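Local coordinates for Serine/threonine-protein kinase Tel1 (Chaetomium thermophilum, PDB 6SKY) that probably phosphorylates serine or threonine residues that precede glutamine, using ATP, and thereby switches on checkpoint signalling after DNA damage, at residues M1587-F1592 against G1627-W1632; N1551-T1556 against N1593-S1598; I2456-P2461 against N2500-S2505. All blocks are in the same frame, centred on the assembly; numbering follows the deposited sequence.

Contact 1 (M1587-F1592 against G1627-W1632); sequences MLCGVF and GEYLAW
F1592, Y1629 and C1589 form the dense part of this contact between the loop that follows helix 1578-1588 and the first turns of helix 1627-1644. The two rings make a T-shaped pair: the edge of Y1629, led by CD1, points at one face of F1592, with the planes at 82° and the centroids 5.3 Å apart. With CG anti to the backbone N (chi1 -178°), Y1629 lays its own ring flat beneath C1589, whose SG stands over one face, 3.8 Å from the ring centroid, a sulfur-aromatic contact. W1632 completes the aromatic cluster, its CB 3.9 Å from CE2 of F1592, and L1562 of helix 1557-1569 touches C1589, F1592 and W1632. The Y1629 hydroxyl is hydrogen-bonded to S1619.

The solvent side is looser. There the exposed E1628 meets F1592 through its CB, 4.0 Å from CB of F1592, while its carboxylate comes beside the F1592 carbonyl. Both groups are acceptors, so they do not bond. Cohesion across the two segments therefore comes from dispersion and from the weak electrostatics of ring edge, ring face and sulfur, and the favourable contribution of the glutamate is limited to its CB.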
ATOM      1  N   MET A1587      44.673  -6.199  43.108  1.00 65.51           N
ATOM      2  CA  MET A1587      44.527  -7.022  44.302  1.00 65.51           C
ATOM      3  C   MET A1587      43.119  -7.589  44.419  1.00 65.51           C
ATOM      4  O   MET A1587      42.945  -8.791  44.636  1.00 65.51           O
ATOM      5  CB  MET A1587      44.867  -6.224  45.556  1.00 65.51           C
ATOM      6  CG  MET A1587      44.724  -7.047  46.815  1.00 65.51           C
ATOM      7  SD  MET A1587      44.503  -6.049  48.287  1.00 65.51           S
ATOM      8  CE  MET A1587      44.488  -7.323  49.537  1.00 65.51           C
ATOM      9  N   LEU A1588      42.102  -6.737  44.286  1.00 58.70           N
ATOM     10  CA  LEU A1588      40.724  -7.185  44.461  1.00 58.70           C
ATOM     11  C   LEU A1588      40.298  -8.111  43.332  1.00 58.70           C
ATOM     12  O   LEU A1588      39.856  -9.239  43.567  1.00 58.70           O
ATOM     13  CB  LEU A1588      39.786  -5.984  44.537  1.00 58.70           C
ATOM     14  CG  LEU A1588      39.984  -5.001  45.682  1.00 58.70           C
ATOM     15  CD1 LEU A1588      39.082  -3.803  45.493  1.00 58.70           C
ATOM     16  CD2 LEU A1588      39.706  -5.680  47.002  1.00 58.70           C
ATOM     17  N   CYS A1589      40.427  -7.647  42.096  1.00 57.25           N
ATOM     18  CA  CYS A1589      39.886  -8.335  40.935  1.00 57.25           C
ATOM     19  C   CYS A1589      40.801  -9.419  40.394  1.00 57.25           C
ATOM     20  O   CYS A1589      40.477 -10.015  39.364  1.00 57.25           O
ATOM     21  CB  CYS A1589      39.598  -7.318  39.836  1.00 57.25           C
ATOM     22  SG  CYS A1589      38.860  -5.799  40.456  1.00 57.25           S
ATOM     23  N   GLY A1590      41.935  -9.681  41.042  1.00 61.34           N
ATOM     24  CA  GLY A1590      42.818 -10.729  40.561  1.00 61.34           C
ATOM     25  C   GLY A1590      42.229 -12.110  40.761  1.00 61.34           C
ATOM     26  O   GLY A1590      42.314 -12.965  39.876  1.00 61.34           O
ATOM     27  N   VAL A1591      41.642 -12.349  41.928  1.00 58.05           N
ATOM     28  CA  VAL A1591      40.855 -13.541  42.213  1.00 58.05           C
ATOM     29  C   VAL A1591      39.539 -13.042  42.784  1.00 58.05           C
ATOM     30  O   VAL A1591      39.516 -12.431  43.858  1.00 58.05           O
ATOM     31  CB  VAL A1591      41.560 -14.494  43.185  1.00 58.05           C
ATOM     32  CG1 VAL A1591      40.550 -15.339  43.945  1.00 58.05           C
ATOM     33  CG2 VAL A1591      42.509 -15.389  42.429  1.00 58.05           C
ATOM     34  N   PHE A1592      38.453 -13.268  42.060  1.00 52.50           N
ATOM     35  CA  PHE A1592      37.172 -12.650  42.359  1.00 52.50           C
ATOM     36  C   PHE A1592      36.171 -13.708  42.798  1.00 52.50           C
ATOM     37  O   PHE A1592      36.444 -14.909  42.780  1.00 52.50           O
ATOM     38  CB  PHE A1592      36.661 -11.877  41.137  1.00 52.50           C
ATOM     39  CG  PHE A1592      35.726 -10.754  41.469  1.00 52.50           C
ATOM     40  CD1 PHE A1592      36.194  -9.601  42.043  1.00 52.50           C
ATOM     41  CD2 PHE A1592      34.383 -10.846  41.181  1.00 52.50           C
ATOM     42  CE1 PHE A1592      35.339  -8.573  42.340  1.00 52.50           C
ATOM     43  CE2 PHE A1592      33.534  -9.821  41.477  1.00 52.50           C
ATOM     44  CZ  PHE A1592      34.012  -8.684  42.052  1.00 52.50           C
ATOM     45  N   GLY A1627      38.708 -14.397  35.687  1.00 43.27           N
ATOM     46  CA  GLY A1627      37.557 -14.724  34.880  1.00 43.27           C
ATOM     47  C   GLY A1627      36.265 -14.345  35.562  1.00 43.27           C
ATOM     48  O   GLY A1627      35.316 -13.903  34.912  1.00 43.27           O
ATOM     49  N   GLU A1628      36.208 -14.511  36.878  1.00 45.67           N
ATOM     50  CA  GLU A1628      34.988 -14.160  37.586  1.00 45.67           C
ATOM     51  C   GLU A1628      34.779 -12.656  37.621  1.00 45.67           C
ATOM     52  O   GLU A1628      33.634 -12.194  37.618  1.00 45.67           O
ATOM     53  CB  GLU A1628      35.012 -14.752  38.988  1.00 45.67           C
ATOM     54  CG  GLU A1628      34.506 -16.180  39.019  1.00 45.67           C
ATOM     55  CD  GLU A1628      34.769 -16.883  40.333  1.00 45.67           C
ATOM     56  OE1 GLU A1628      35.932 -17.262  40.587  1.00 45.67           O
ATOM     57  OE2 GLU A1628      33.811 -17.060  41.114  1.00 45.67           O
ATOM     58  N   TYR A1629      35.853 -11.872  37.599  1.00 39.96           N
ATOM     59  CA  TYR A1629      35.655 -10.434  37.502  1.00 39.96           C
ATOM     60  C   TYR A1629      35.117 -10.046  36.134  1.00 39.96           C
ATOM     61  O   TYR A1629      34.278  -9.150  36.031  1.00 39.96           O
ATOM     62  CB  TYR A1629      36.940  -9.673  37.787  1.00 39.96           C
ATOM     63  CG  TYR A1629      36.704  -8.192  37.719  1.00 39.96           C
ATOM     64  CD1 TYR A1629      36.110  -7.524  38.767  1.00 39.96           C
ATOM     65  CD2 TYR A1629      37.039  -7.470  36.593  1.00 39.96           C
ATOM     66  CE1 TYR A1629      35.870  -6.185  38.700  1.00 39.96           C
ATOM     67  CE2 TYR A1629      36.802  -6.130  36.519  1.00 39.96           C
ATOM     68  CZ  TYR A1629      36.221  -5.491  37.575  1.00 39.96           C
ATOM     69  OH  TYR A1629      35.987  -4.145  37.501  1.00 39.96           O
ATOM     70  N   LEU A1630      35.591 -10.695  35.071  1.00 35.16           N
ATOM     71  CA  LEU A1630      35.047 -10.406  33.750  1.00 35.16           C
ATOM     72  C   LEU A1630      33.601 -10.850  33.631  1.00 35.16           C
ATOM     73  O   LEU A1630      32.813 -10.188  32.956  1.00 35.16           O
ATOM     74  CB  LEU A1630      35.886 -11.069  32.668  1.00 35.16           C
ATOM     75  CG  LEU A1630      37.226 -10.408  32.399  1.00 35.16           C
ATOM     76  CD1 LEU A1630      37.756 -10.869  31.079  1.00 35.16           C
ATOM     77  CD2 LEU A1630      37.086  -8.919  32.413  1.00 35.16           C
ATOM     78  N   ALA A1631      33.224 -11.945  34.284  1.00 32.98           N
ATOM     79  CA  ALA A1631      31.818 -12.326  34.300  1.00 32.98           C
ATOM     80  C   ALA A1631      30.977 -11.293  35.031  1.00 32.98           C
ATOM     81  O   ALA A1631      29.882 -10.946  34.583  1.00 32.98           O
ATOM     82  CB  ALA A1631      31.648 -13.698  34.936  1.00 32.98           C
ATOM     83  N   TRP A1632      31.471 -10.782  36.157  1.00 35.23           N
ATOM     84  CA  TRP A1632      30.733  -9.751  36.882  1.00 35.23           C
ATOM     85  C   TRP A1632      30.620  -8.466  36.065  1.00 35.23           C
ATOM     86  O   TRP A1632      29.561  -7.826  36.037  1.00 35.23           O
ATOM     87  CB  TRP A1632      31.408  -9.495  38.225  1.00 35.23           C
ATOM     88  CG  TRP A1632      30.777  -8.428  39.031  1.00 35.23           C
ATOM     89  CD1 TRP A1632      29.695  -8.547  39.840  1.00 35.23           C
ATOM     90  CD2 TRP A1632      31.195  -7.069  39.119  1.00 35.23           C
ATOM     91  NE1 TRP A1632      29.404  -7.343  40.417  1.00 35.23           N
ATOM     92  CE2 TRP A1632      30.315  -6.418  39.990  1.00 35.23           C
ATOM     93  CE3 TRP A1632      32.224  -6.337  38.537  1.00 35.23           C
ATOM     94  CZ2 TRP A1632      30.435  -5.079  40.293  1.00 35.23           C
ATOM     95  CZ3 TRP A1632      32.338  -5.015  38.837  1.00 35.23           C
ATOM     96  CH2 TRP A1632      31.451  -4.394  39.705  1.00 35.23           C
TER

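Contact 2 (N1551-T1556 against N1593-S1598); sequences NAEKGT and NIPPSS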
ATOM      1  N   ASN A1551      35.275  -9.635  46.378  1.00 61.22           N
ATOM      2  CA  ASN A1551      33.971 -10.189  46.052  1.00 61.22           C
ATOM      3  C   ASN A1551      33.023  -9.048  45.729  1.00 61.22           C
ATOM      4  O   ASN A1551      33.370  -7.871  45.854  1.00 61.22           O
ATOM      5  CB  ASN A1551      33.425 -11.059  47.190  1.00 61.22           C
ATOM      6  CG  ASN A1551      33.404 -10.342  48.516  1.00 61.22           C
ATOM      7  OD1 ASN A1551      32.584  -9.459  48.747  1.00 61.22           O
ATOM      8  ND2 ASN A1551      34.301 -10.730  49.407  1.00 61.22           N
ATOM      9  N   ALA A1552      31.812  -9.402  45.308  1.00 58.97           N
ATOM     10  CA  ALA A1552      30.800  -8.420  44.949  1.00 58.97           C
ATOM     11  C   ALA A1552      29.557  -8.514  45.820  1.00 58.97           C
ATOM     12  O   ALA A1552      28.537  -7.905  45.485  1.00 58.97           O
ATOM     13  CB  ALA A1552      30.419  -8.567  43.478  1.00 58.97           C
ATOM     14  N   GLU A1553      29.612  -9.249  46.927  1.00 64.55           N
ATOM     15  CA  GLU A1553      28.462  -9.358  47.806  1.00 64.55           C
ATOM     16  C   GLU A1553      28.166  -8.028  48.486  1.00 64.55           C
ATOM     17  O   GLU A1553      29.033  -7.172  48.648  1.00 64.55           O
ATOM     18  CB  GLU A1553      28.689 -10.434  48.854  1.00 64.55           C
ATOM     19  CG  GLU A1553      28.534 -11.829  48.318  1.00 64.55           C
ATOM     20  CD  GLU A1553      28.100 -12.802  49.387  1.00 64.55           C
ATOM     21  OE1 GLU A1553      28.493 -12.610  50.558  1.00 64.55           O
ATOM     22  OE2 GLU A1553      27.355 -13.749  49.062  1.00 64.55           O
ATOM     23  N   LYS A1554      26.919  -7.864  48.901  1.00 65.89           N
ATOM     24  CA  LYS A1554      26.438  -6.583  49.401  1.00 65.89           C
ATOM     25  C   LYS A1554      26.704  -6.497  50.899  1.00 65.89           C
ATOM     26  O   LYS A1554      26.060  -7.190  51.691  1.00 65.89           O
ATOM     27  CB  LYS A1554      24.954  -6.416  49.094  1.00 65.89           C
ATOM     28  CG  LYS A1554      24.523  -4.977  48.935  1.00 65.89           C
ATOM     29  CD  LYS A1554      23.144  -4.888  48.313  1.00 65.89           C
ATOM     30  CE  LYS A1554      22.851  -3.471  47.847  1.00 65.89           C
ATOM     31  NZ  LYS A1554      21.521  -3.360  47.187  1.00 65.89           N
ATOM     32  N   GLY A1555      27.655  -5.647  51.285  1.00 65.33           N
ATOM     33  CA  GLY A1555      27.932  -5.374  52.680  1.00 65.33           C
ATOM     34  C   GLY A1555      29.299  -5.800  53.166  1.00 65.33           C
ATOM     35  O   GLY A1555      29.634  -5.517  54.322  1.00 65.33           O
ATOM     36  N   THR A1556      30.098  -6.470  52.345  1.00 63.66           N
ATOM     37  CA  THR A1556      31.435  -6.853  52.761  1.00 63.66           C
ATOM     38  C   THR A1556      32.377  -5.656  52.648  1.00 63.66           C
ATOM     39  O   THR A1556      31.996  -4.568  52.216  1.00 63.66           O
ATOM     40  CB  THR A1556      31.936  -8.032  51.934  1.00 63.66           C
ATOM     41  OG1 THR A1556      31.963  -7.672  50.550  1.00 63.66           O
ATOM     42  CG2 THR A1556      31.028  -9.220  52.111  1.00 63.66           C
ATOM     43  N   ASN A1593      34.995 -13.242  43.203  1.00 56.38           N
ATOM     44  CA  ASN A1593      33.931 -14.132  43.648  1.00 56.38           C
ATOM     45  C   ASN A1593      32.607 -13.468  43.284  1.00 56.38           C
ATOM     46  O   ASN A1593      32.117 -12.614  44.026  1.00 56.38           O
ATOM     47  CB  ASN A1593      34.037 -14.395  45.142  1.00 56.38           C
ATOM     48  CG  ASN A1593      32.905 -15.240  45.665  1.00 56.38           C
ATOM     49  OD1 ASN A1593      33.002 -16.464  45.712  1.00 56.38           O
ATOM     50  ND2 ASN A1593      31.822 -14.593  46.072  1.00 56.38           N
ATOM     51  N   ILE A1594      32.042 -13.859  42.152  1.00 51.49           N
ATOM     52  CA  ILE A1594      30.789 -13.258  41.691  1.00 51.49           C
ATOM     53  C   ILE A1594      29.626 -13.937  42.409  1.00 51.49           C
ATOM     54  O   ILE A1594      29.580 -15.174  42.461  1.00 51.49           O
ATOM     55  CB  ILE A1594      30.661 -13.383  40.175  1.00 51.49           C
ATOM     56  CG1 ILE A1594      29.284 -12.939  39.701  1.00 51.49           C
ATOM     57  CG2 ILE A1594      30.949 -14.795  39.717  1.00 51.49           C
ATOM     58  CD1 ILE A1594      29.089 -13.102  38.213  1.00 51.49           C
ATOM     59  N   PRO A1595      28.699 -13.179  42.993  1.00 55.66           N
ATOM     60  CA  PRO A1595      27.608 -13.800  43.735  1.00 55.66           C
ATOM     61  C   PRO A1595      26.750 -14.647  42.820  1.00 55.66           C
ATOM     62  O   PRO A1595      26.595 -14.339  41.623  1.00 55.66           O
ATOM     63  CB  PRO A1595      26.824 -12.600  44.282  1.00 55.66           C
ATOM     64  CG  PRO A1595      27.758 -11.466  44.223  1.00 55.66           C
ATOM     65  CD  PRO A1595      28.656 -11.713  43.068  1.00 55.66           C
ATOM     66  N   PRO A1596      26.167 -15.726  43.337  1.00 58.38           N
ATOM     67  CA  PRO A1596      25.329 -16.581  42.489  1.00 58.38           C
ATOM     68  C   PRO A1596      24.118 -15.839  41.959  1.00 58.38           C
ATOM     69  O   PRO A1596      23.909 -15.759  40.746  1.00 58.38           O
ATOM     70  CB  PRO A1596      24.923 -17.720  43.431  1.00 58.38           C
ATOM     71  CG  PRO A1596      25.048 -17.149  44.795  1.00 58.38           C
ATOM     72  CD  PRO A1596      26.186 -16.182  44.735  1.00 58.38           C
ATOM     73  N   SER A1597      23.330 -15.279  42.865  1.00 58.70           N
ATOM     74  CA  SER A1597      22.142 -14.527  42.505  1.00 58.70           C
ATOM     75  C   SER A1597      22.527 -13.083  42.212  1.00 58.70           C
ATOM     76  O   SER A1597      23.705 -12.740  42.098  1.00 58.70           O
ATOM     77  CB  SER A1597      21.103 -14.619  43.617  1.00 58.70           C
ATOM     78  OG  SER A1597      20.089 -13.649  43.437  1.00 58.70           O
ATOM     79  N   SER A1598      21.532 -12.220  42.077  1.00 60.56           N
ATOM     80  CA  SER A1598      21.773 -10.803  41.902  1.00 60.56           C
ATOM     81  C   SER A1598      21.045  -9.961  42.933  1.00 60.56           C
ATOM     82  O   SER A1598      21.129  -8.734  42.873  1.00 60.56           O
ATOM     83  CB  SER A1598      21.365 -10.351  40.497  1.00 60.56           C
ATOM     84  OG  SER A1598      21.695  -8.993  40.296  1.00 60.56           O
TER
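A1552 and N1593 supply the polar link between these two loops. The backbone N of A1552 donates to the N1593 carbonyl O, but at 3.5 Å the bond is weak. Beside it, CB of N1551 rests against both CB and the amide ND2 of N1593, each 4.0 Å away.

Apolar contact is made mainly by P1595, whose ring faces the opposite loop. Its CD sits 3.6 Å from CB of A1552, and its CG approaches the backbone of A1552 and then CG of E1553, 4.2 Å away. E1553 and the proline run alongside one another in opposite senses, touching lightly at the more exposed end of the patch.

The loop 1551-1556 owes its shape to a type II beta turn from E1553 to T1556, with G1555 at positive phi (116°). The turn delivers T1556 to the N-cap of helix 1557-1569, where its side chain caps a backbone N of the first turn.

Side-chain hydrogen bonds hold this loop together from within. N1551 places CG between its backbone N and carbonyl carbon (chi1 54°), which swings the amide back over its own loop. There OD1 accepts from OG1 of T1556 at 2.6 Å, in the carbonyl plane and on a lone pair, and also takes a weak bond from the backbone N of E1553, as in an Asx turn. OG1 of T1556 has S1559 as a further partner. On the other loop, the carbonyl of P1595 is hydrogen-bonded to R1635 of helix 1627-1644.

Contact 3 (I2456-P2461 against N2500-S2505); sequences ICVDHP and NNKVSS
V2458 and V2503 bring the last turn of helix 2444-2459 against the loop between helices 2483-2497 and 2507-2522, and V2458 makes the largest single share of the contact. Its CB is a branch point that leaves the touching to the two methyl groups. CG1, anti to the backbone N (chi1 171°), runs to the lysine side of the loop and lies 3.9 Å from CD of K2502, with CB of that lysine at 4.2 Å. The two chains cross at about a right angle, so the valine methyl rests against the aliphatic shaft of an extended lysine. CG2 is turned to the side of N2500, and the amide end of that asparagine comes in from the opposite direction to cover both methyls.

The valine backbone is covered as well. CG2 of V2503 packs 3.6 Å from the V2458 carbonyl O and 4.1 Å from its CA; the same methyl extends to CB of P2461 at 4.3 Å. The contact is mostly van der Waals, with methyl groups set against an amide, a carbonyl oxygen and a lysine chain. Beyond its shaft, K2502 carries NZ to 5.0 Å from OD1 of D2459, too far for a salt bridge, although the opposite charges would probably attract weakly. OD2 of the aspartate is hydrogen-bonded to T2424.

Helices close in on the contact from further sides: L2497, at the end of helix 2483-2497, touches both C2457 and V2458, while M2465 of helix 2461-2472 packs on V2503, so the loop is seated where three consecutive helices converge, 2456-2461 itself falling in the helical FAT region of this PIKK-family kinase.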
ATOM      1  N   ILE A2456      -6.458  29.350  37.255  1.00 33.22           N
ATOM      2  CA  ILE A2456      -5.178  29.075  36.609  1.00 33.22           C
ATOM      3  C   ILE A2456      -4.099  29.992  37.157  1.00 33.22           C
ATOM      4  O   ILE A2456      -2.985  29.550  37.448  1.00 33.22           O
ATOM      5  CB  ILE A2456      -5.287  29.208  35.084  1.00 33.22           C
ATOM      6  CG1 ILE A2456      -6.230  28.164  34.518  1.00 33.22           C
ATOM      7  CG2 ILE A2456      -3.929  29.046  34.461  1.00 33.22           C
ATOM      8  CD1 ILE A2456      -6.541  28.389  33.084  1.00 33.22           C
ATOM      9  N   CYS A2457      -4.400  31.282  37.302  1.00 36.13           N
ATOM     10  CA  CYS A2457      -3.392  32.201  37.818  1.00 36.13           C
ATOM     11  C   CYS A2457      -3.063  31.944  39.277  1.00 36.13           C
ATOM     12  O   CYS A2457      -1.988  32.335  39.730  1.00 36.13           O
ATOM     13  CB  CYS A2457      -3.847  33.644  37.646  1.00 36.13           C
ATOM     14  SG  CYS A2457      -4.080  34.124  35.947  1.00 36.13           S
ATOM     15  N   VAL A2458      -3.957  31.305  40.024  1.00 36.08           N
ATOM     16  CA  VAL A2458      -3.647  30.997  41.417  1.00 36.08           C
ATOM     17  C   VAL A2458      -2.820  29.722  41.531  1.00 36.08           C
ATOM     18  O   VAL A2458      -1.877  29.658  42.321  1.00 36.08           O
ATOM     19  CB  VAL A2458      -4.937  30.911  42.242  1.00 36.08           C
ATOM     20  CG1 VAL A2458      -4.643  30.384  43.608  1.00 36.08           C
ATOM     21  CG2 VAL A2458      -5.552  32.261  42.356  1.00 36.08           C
ATOM     22  N   ASP A2459      -3.143  28.686  40.756  1.00 37.84           N
ATOM     23  CA  ASP A2459      -2.374  27.451  40.869  1.00 37.84           C
ATOM     24  C   ASP A2459      -1.011  27.560  40.206  1.00 37.84           C
ATOM     25  O   ASP A2459      -0.021  27.058  40.740  1.00 37.84           O
ATOM     26  CB  ASP A2459      -3.142  26.282  40.265  1.00 37.84           C
ATOM     27  CG  ASP A2459      -4.369  25.927  41.053  1.00 37.84           C
ATOM     28  OD1 ASP A2459      -4.671  26.636  42.030  1.00 37.84           O
ATOM     29  OD2 ASP A2459      -5.037  24.940  40.696  1.00 37.84           O
ATOM     30  N   HIS A2460      -0.939  28.193  39.043  1.00 36.55           N
ATOM     31  CA  HIS A2460       0.298  28.309  38.274  1.00 36.55           C
ATOM     32  C   HIS A2460       0.548  29.782  38.001  1.00 36.55           C
ATOM     33  O   HIS A2460       0.239  30.283  36.917  1.00 36.55           O
ATOM     34  CB  HIS A2460       0.211  27.503  36.982  1.00 36.55           C
ATOM     35  CG  HIS A2460      -0.276  26.106  37.189  1.00 36.55           C
ATOM     36  ND1 HIS A2460       0.575  25.034  37.314  1.00 36.55           N
ATOM     37  CD2 HIS A2460      -1.525  25.611  37.322  1.00 36.55           C
ATOM     38  CE1 HIS A2460      -0.130  23.936  37.506  1.00 36.55           C
ATOM     39  NE2 HIS A2460      -1.408  24.260  37.517  1.00 36.55           N
ATOM     40  N   PRO A2461       1.117  30.505  38.966  1.00 37.29           N
ATOM     41  CA  PRO A2461       1.202  31.963  38.819  1.00 37.29           C
ATOM     42  C   PRO A2461       2.167  32.422  37.745  1.00 37.29           C
ATOM     43  O   PRO A2461       1.900  33.426  37.076  1.00 37.29           O
ATOM     44  CB  PRO A2461       1.634  32.416  40.216  1.00 37.29           C
ATOM     45  CG  PRO A2461       2.272  31.255  40.811  1.00 37.29           C
ATOM     46  CD  PRO A2461       1.574  30.063  40.288  1.00 37.29           C
ATOM     47  N   ASN A2500      -5.668  37.285  47.873  1.00 61.33           N
ATOM     48  CA  ASN A2500      -5.748  35.953  48.446  1.00 61.33           C
ATOM     49  C   ASN A2500      -4.373  35.481  48.896  1.00 61.33           C
ATOM     50  O   ASN A2500      -3.338  35.995  48.467  1.00 61.33           O
ATOM     51  CB  ASN A2500      -6.371  34.961  47.457  1.00 61.33           C
ATOM     52  CG  ASN A2500      -5.431  34.557  46.349  1.00 61.33           C
ATOM     53  OD1 ASN A2500      -4.539  35.306  45.965  1.00 61.33           O
ATOM     54  ND2 ASN A2500      -5.639  33.362  45.818  1.00 61.33           N
ATOM     55  N   ASN A2501      -4.386  34.477  49.769  1.00 68.94           N
ATOM     56  CA  ASN A2501      -3.205  34.143  50.550  1.00 68.94           C
ATOM     57  C   ASN A2501      -2.195  33.317  49.775  1.00 68.94           C
ATOM     58  O   ASN A2501      -0.998  33.392  50.065  1.00 68.94           O
ATOM     59  CB  ASN A2501      -3.624  33.398  51.812  1.00 68.94           C
ATOM     60  CG  ASN A2501      -4.798  34.049  52.493  1.00 68.94           C
ATOM     61  OD1 ASN A2501      -5.792  33.396  52.808  1.00 68.94           O
ATOM     62  ND2 ASN A2501      -4.701  35.355  52.708  1.00 68.94           N
ATOM     63  N   LYS A2502      -2.645  32.520  48.809  1.00 63.55           N
ATOM     64  CA  LYS A2502      -1.711  31.697  48.050  1.00 63.55           C
ATOM     65  C   LYS A2502      -0.792  32.558  47.203  1.00 63.55           C
ATOM     66  O   LYS A2502       0.428  32.364  47.202  1.00 63.55           O
ATOM     67  CB  LYS A2502      -2.469  30.708  47.174  1.00 63.55           C
ATOM     68  CG  LYS A2502      -3.422  29.831  47.935  1.00 63.55           C
ATOM     69  CD  LYS A2502      -3.888  28.681  47.073  1.00 63.55           C
ATOM     70  CE  LYS A2502      -4.776  27.724  47.841  1.00 63.55           C
ATOM     71  NZ  LYS A2502      -5.163  26.565  46.991  1.00 63.55           N
ATOM     72  N   VAL A2503      -1.361  33.508  46.470  1.00 59.64           N
ATOM     73  CA  VAL A2503      -0.578  34.390  45.620  1.00 59.64           C
ATOM     74  C   VAL A2503      -0.751  35.816  46.119  1.00 59.64           C
ATOM     75  O   VAL A2503      -1.597  36.567  45.625  1.00 59.64           O
ATOM     76  CB  VAL A2503      -1.002  34.251  44.147  1.00 59.64           C
ATOM     77  CG1 VAL A2503      -0.177  35.147  43.283  1.00 59.64           C
ATOM     78  CG2 VAL A2503      -0.833  32.826  43.694  1.00 59.64           C
ATOM     79  N   SER A2504       0.068  36.200  47.090  1.00 58.56           N
ATOM     80  CA  SER A2504       0.074  37.547  47.632  1.00 58.56           C
ATOM     81  C   SER A2504       1.460  38.133  47.730  1.00 58.56           C
ATOM     82  O   SER A2504       1.585  39.357  47.812  1.00 58.56           O
ATOM     83  CB  SER A2504      -0.575  37.584  49.021  1.00 58.56           C
ATOM     84  OG  SER A2504      -1.981  37.679  48.924  1.00 58.56           O
ATOM     85  N   SER A2505       2.499  37.311  47.745  1.00 54.09           N
ATOM     86  CA  SER A2505       3.868  37.768  47.632  1.00 54.09           C
ATOM     87  C   SER A2505       4.428  37.567  46.235  1.00 54.09           C
ATOM     88  O   SER A2505       5.591  37.900  45.995  1.00 54.09           O
ATOM     89  CB  SER A2505       4.748  37.040  48.645  1.00 54.09           C
ATOM     90  OG  SER A2505       4.897  35.677  48.286  1.00 54.09           O
TER

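Contacts 1 and 2 are neighbours, with centres about 11 Å apart, and they share a continuous piece of chain: 1587-1592 passes directly into 1593-1598. Their segments alternate along the sequence, so the two contacts interlock. CZ of F1592 lies 3.9 Å from CB of A1552, which W1632 also touches, joining the aromatic cluster of one contact to the loop pairing of the other. Contact 3 is separate, its centre about 59 Å from that of contact 1 and about 53 Å from that of contact 2, and it comes later in the chain. All three lie away from the nucleotide pocket and the magnesium site, and belong to the helical framework.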